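Local atomic coordinates of actin binding protein (Saccharomyces cerevisiae, PDB entry 1JO8), a protein that binds actin filaments and regulates actin assembly by the ARP2/3 complex, its SH3 domain, the part described here, binding partner proteins. Residues A[1-9]-A[19-30]. Numbering follows the deposited sequence.
Sequences PWATAEYDY and FVENDKIINIEF
In this SH3 domain the first strand, 3-5, pairs antiparallel with strand 24-26, and the pairing returns at the base of the RT loop, where Tyr9 N bonds to Phe19 O and Phe19 N to Tyr9 O, both at 2.9 Å. Ala3 and Ile25 form a hydrogen-bonded pair, Ala3 N to Ile25 O at 2.8 Å and Ile25 N to Ala3 O. Two residues on, beyond the non-hydrogen-bonded pair Thr4-Lys24, Ala5 N gives a nearly straight bond to Asp23 O, while Ala5 O accepts from Asn22 N and from a water that also reaches Asn22 OD1. At the diverging type II turn Val20-Asp23, Asp8 OD1 takes Glu21 N through its anti lone pair at 2.8 Å, and Val20 N meets Asp23 OD2 from above the carboxylate plane; Lys42 forms a salt bridge with that carboxylate. Inward, the Phe19 ring is sandwiched: Tyr9 CB makes a CH-pi contact on one face, and Ile25 CD1 sits over the centre of the other. Phe19 CG lies between its backbone N and carbonyl carbon (chi1 54°), which brings the ring up to Ala5, CD1 3.5 Å from Ala5 CB. On the other side of the sheet, extended Lys24 runs alongside Trp2, CE 3.6 Å from CZ3 and NZ 4.5 Å from the six-membered ring centroid, an off-centre cation-pi contact. Cutting Lys24 back to an alanine is likely to remove both the methylene packing and the cation-pi partner along this part of the indole, leaving it freer to turn. Such pairing, with an apolar inner face and a diverging turn, is characteristic of the SH3 beta-barrel.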
loop_
_atom_site.group_PDB
_atom_site.type_symbol
_atom_site.label_atom_id
_atom_site.label_comp_id
_atom_site.label_asym_id
_atom_site.label_seq_id
_atom_site.Cartn_x
_atom_site.Cartn_y
_atom_site.Cartn_z
ATOM N N PRO A 1 -8.565 7.030 3.410
ATOM C CA PRO A 1 -7.368 7.883 3.511
ATOM C C PRO A 1 -6.302 7.377 2.562
ATOM O O PRO A 1 -6.444 6.334 1.920
ATOM C CB PRO A 1 -6.942 7.679 4.976
ATOM C CG PRO A 1 -7.259 6.272 5.247
ATOM C CD PRO A 1 -8.515 5.989 4.453
ATOM N N TRP A 2 -5.252 8.157 2.418
ATOM C CA TRP A 2 -4.037 7.754 1.727
ATOM C C TRP A 2 -2.874 7.690 2.719
ATOM O O TRP A 2 -2.950 8.188 3.831
ATOM C CB TRP A 2 -3.727 8.689 0.556
ATOM C CG TRP A 2 -3.524 10.149 0.901
ATOM C CD1 TRP A 2 -4.475 11.124 0.914
ATOM C CD2 TRP A 2 -2.294 10.795 1.218
ATOM N NE1 TRP A 2 -3.907 12.327 1.230
ATOM C CE2 TRP A 2 -2.568 12.161 1.408
ATOM C CE3 TRP A 2 -0.974 10.366 1.321
ATOM C CZ2 TRP A 2 -1.579 13.087 1.747
ATOM C CZ3 TRP A 2 -0.005 11.290 1.642
ATOM C CH2 TRP A 2 -0.316 12.630 1.852
ATOM N N ALA A 3 -1.801 7.055 2.289
ATOM C CA ALA A 3 -0.639 6.842 3.118
ATOM C C ALA A 3 0.642 6.942 2.315
ATOM O O ALA A 3 0.636 6.867 1.084
ATOM C CB ALA A 3 -0.730 5.453 3.754
ATOM N N THR A 4 1.746 7.089 3.027
ATOM C CA THR A 4 3.080 7.139 2.442
ATOM C C THR A 4 3.836 5.889 2.874
ATOM O O THR A 4 3.827 5.526 4.049
ATOM C CB THR A 4 3.841 8.386 2.923
ATOM O OG1 THR A 4 3.071 9.548 2.593
ATOM C CG2 THR A 4 5.167 8.518 2.210
ATOM N N ALA A 5 4.439 5.200 1.919
ATOM C CA ALA A 5 5.228 4.024 2.238
ATOM C C ALA A 5 6.445 4.406 3.055
ATOM O O ALA A 5 7.208 5.316 2.709
ATOM C CB ALA A 5 5.677 3.353 0.949
ATOM N N GLU A 6 6.635 3.687 4.151
ATOM C CA GLU A 6 7.807 3.901 4.996
ATOM C C GLU A 6 8.973 3.022 4.569
ATOM O O GLU A 6 10.126 3.368 4.840
ATOM C CB GLU A 6 7.452 3.555 6.429
ATOM C CG GLU A 6 6.491 4.526 7.086
ATOM C CD GLU A 6 7.196 5.755 7.629
ATOM O OE1 GLU A 6 8.420 5.676 7.907
ATOM O OE2 GLU A 6 6.525 6.794 7.805
ATOM N N TYR A 7 8.681 1.896 3.917
ATOM C CA TYR A 7 9.696 0.931 3.504
ATOM C C TYR A 7 9.261 0.390 2.162
ATOM O O TYR A 7 8.064 0.357 1.875
ATOM C CB TYR A 7 9.814 -0.230 4.511
ATOM C CG TYR A 7 10.092 0.230 5.919
ATOM C CD1 TYR A 7 11.342 0.716 6.235
ATOM C CD2 TYR A 7 9.108 0.253 6.902
ATOM C CE1 TYR A 7 11.654 1.171 7.504
ATOM C CE2 TYR A 7 9.404 0.733 8.189
ATOM C CZ TYR A 7 10.685 1.196 8.457
ATOM O OH TYR A 7 11.024 1.656 9.724
ATOM N N ASP A 8 10.199 -0.091 1.369
ATOM C CA ASP A 8 9.882 -0.776 0.128
ATOM C C ASP A 8 9.111 -2.054 0.453
ATOM O O ASP A 8 9.438 -2.725 1.443
ATOM C CB ASP A 8 11.147 -1.237 -0.625
ATOM C CG ASP A 8 12.034 -0.139 -1.137
ATOM O OD1 ASP A 8 11.741 1.063 -1.003
ATOM O OD2 ASP A 8 13.101 -0.467 -1.708
ATOM N N TYR A 9 8.138 -2.415 -0.375
ATOM C CA TYR A 9 7.427 -3.682 -0.229
ATOM C C TYR A 9 7.419 -4.363 -1.572
ATOM O O TYR A 9 7.012 -3.769 -2.579
ATOM C CB TYR A 9 5.980 -3.539 0.268
ATOM C CG TYR A 9 5.331 -4.898 0.362
ATOM C CD1 TYR A 9 5.712 -5.784 1.353
ATOM C CD2 TYR A 9 4.426 -5.346 -0.584
ATOM C CE1 TYR A 9 5.217 -7.057 1.415
ATOM C CE2 TYR A 9 3.906 -6.626 -0.517
ATOM C CZ TYR A 9 4.310 -7.471 0.467
ATOM O OH TYR A 9 3.845 -8.775 0.553
ATOM N N PHE A 19 5.813 -1.535 -4.087
ATOM C CA PHE A 19 6.061 -0.113 -4.002
ATOM C C PHE A 19 7.377 0.141 -3.321
ATOM O O PHE A 19 7.952 -0.775 -2.755
ATOM C CB PHE A 19 4.904 0.620 -3.319
ATOM C CG PHE A 19 4.526 0.091 -1.957
ATOM C CD1 PHE A 19 5.277 0.375 -0.824
ATOM C CD2 PHE A 19 3.361 -0.634 -1.803
ATOM C CE1 PHE A 19 4.878 -0.072 0.419
ATOM C CE2 PHE A 19 2.959 -1.078 -0.558
ATOM C CZ PHE A 19 3.724 -0.806 0.545
ATOM N N VAL A 20 7.839 1.389 -3.367
ATOM C CA VAL A 20 9.075 1.777 -2.705
ATOM C C VAL A 20 8.792 2.864 -1.686
ATOM O O VAL A 20 7.763 3.532 -1.744
ATOM C CB VAL A 20 10.160 2.243 -3.706
ATOM C CG1 VAL A 20 10.620 1.065 -4.555
ATOM C CG2 VAL A 20 9.657 3.378 -4.568
ATOM N N GLU A 21 9.716 3.034 -0.750
ATOM C CA GLU A 21 9.648 4.063 0.258
ATOM C C GLU A 21 9.278 5.381 -0.416
ATOM O O GLU A 21 9.817 5.740 -1.468
ATOM C CB GLU A 21 11.020 4.201 0.944
ATOM C CG GLU A 21 10.961 5.080 2.203
ATOM C CD GLU A 21 12.308 5.367 2.844
ATOM O OE1 GLU A 21 13.302 4.770 2.402
ATOM O OE2 GLU A 21 12.367 6.183 3.793
ATOM N N ASN A 22 8.375 6.109 0.219
ATOM C CA ASN A 22 7.873 7.395 -0.235
ATOM C C ASN A 22 6.809 7.371 -1.299
ATOM O O ASN A 22 6.189 8.390 -1.536
ATOM C CB ASN A 22 8.976 8.369 -0.565
ATOM C CG ASN A 22 9.754 8.747 0.658
ATOM O OD1 ASN A 22 9.187 8.891 1.755
ATOM N ND2 ASN A 22 11.068 8.852 0.507
ATOM N N ASP A 23 6.520 6.219 -1.874
ATOM C CA ASP A 23 5.363 6.131 -2.756
ATOM C C ASP A 23 4.097 6.315 -1.932
ATOM O O ASP A 23 4.037 5.910 -0.780
ATOM C CB ASP A 23 5.279 4.760 -3.429
ATOM C CG ASP A 23 6.270 4.549 -4.518
ATOM O OD1 ASP A 23 6.917 5.525 -4.978
ATOM O OD2 ASP A 23 6.403 3.373 -4.968
ATOM N N LYS A 24 3.080 6.906 -2.528
ATOM C CA LYS A 24 1.787 7.066 -1.894
ATOM C C LYS A 24 0.815 5.962 -2.307
ATOM O O LYS A 24 0.815 5.514 -3.453
ATOM C CB LYS A 24 1.199 8.427 -2.236
ATOM C CG LYS A 24 1.959 9.568 -1.598
ATOM C CD LYS A 24 1.293 10.898 -1.977
ATOM C CE LYS A 24 1.970 12.094 -1.311
ATOM N NZ LYS A 24 1.324 13.393 -1.731
ATOM N N ILE A 25 0.047 5.485 -1.341
ATOM C CA ILE A 25 -0.966 4.460 -1.553
ATOM C C ILE A 25 -2.270 5.157 -1.188
ATOM O O ILE A 25 -2.409 5.690 -0.087
ATOM C CB ILE A 25 -0.738 3.245 -0.651
ATOM C CG1 ILE A 25 0.546 2.528 -1.006
ATOM C CG2 ILE A 25 -1.906 2.278 -0.844
ATOM C CD1 ILE A 25 1.843 3.034 -0.378
ATOM N N ILE A 26 -3.223 5.155 -2.103
ATOM C CA ILE A 26 -4.451 5.917 -1.964
ATOM C C ILE A 26 -5.675 5.017 -1.873
ATOM O O ILE A 26 -5.622 3.813 -2.167
ATOM C CB ILE A 26 -4.600 6.949 -3.120
ATOM C CG1 ILE A 26 -4.950 6.271 -4.434
ATOM C CG2 ILE A 26 -3.328 7.781 -3.265
ATOM C CD1 ILE A 26 -5.319 7.282 -5.527
ATOM N N ASN A 27 -6.792 5.594 -1.458
ATOM C CA ASN A 27 -8.062 4.876 -1.339
ATOM C C ASN A 27 -7.892 3.597 -0.543
ATOM O O ASN A 27 -8.343 2.516 -0.935
ATOM C CB ASN A 27 -8.676 4.581 -2.695
ATOM C CG ASN A 27 -10.204 4.273 -2.621
ATOM O OD1 ASN A 27 -10.886 4.606 -1.639
ATOM N ND2 ASN A 27 -10.677 3.456 -3.558
ATOM N N ILE A 28 -7.289 3.731 0.622
ATOM C CA ILE A 28 -7.057 2.573 1.460
ATOM C C ILE A 28 -8.363 2.054 2.040
ATOM O O ILE A 28 -9.213 2.817 2.493
ATOM C CB ILE A 28 -6.061 2.921 2.559
ATOM C CG1 ILE A 28 -4.702 3.143 1.903
ATOM C CG2 ILE A 28 -5.982 1.833 3.637
ATOM C CD1 ILE A 28 -3.671 3.797 2.767
ATOM N N GLU A 29 -8.500 0.738 1.991
ATOM C CA GLU A 29 -9.645 0.026 2.511
ATOM C C GLU A 29 -9.129 -0.945 3.556
ATOM O O GLU A 29 -8.236 -1.751 3.292
ATOM C CB GLU A 29 -10.407 -0.655 1.364
ATOM C CG GLU A 29 -11.027 0.430 0.471
ATOM C CD GLU A 29 -11.890 -0.031 -0.706
ATOM O OE1 GLU A 29 -11.530 -1.056 -1.305
ATOM O OE2 GLU A 29 -12.841 0.667 -1.117
ATOM N N PHE A 30 -9.672 -0.838 4.766
ATOM C CA PHE A 30 -9.171 -1.571 5.917
ATOM C C PHE A 30 -9.816 -2.949 5.951
ATOM O O PHE A 30 -10.582 -3.280 6.853
ATOM C CB PHE A 30 -9.449 -0.766 7.187
ATOM C CG PHE A 30 -8.707 0.549 7.222
ATOM C CD1 PHE A 30 -7.399 0.624 7.642
ATOM C CD2 PHE A 30 -9.316 1.694 6.792
ATOM C CE1 PHE A 30 -6.736 1.828 7.661
ATOM C CE2 PHE A 30 -8.642 2.925 6.808
ATOM C CZ PHE A 30 -7.349 2.970 7.238
HETATM O O HOH W 1 8.502 7.611 3.906
HETATM O O HOH W 2 11.182 5.092 6.419
#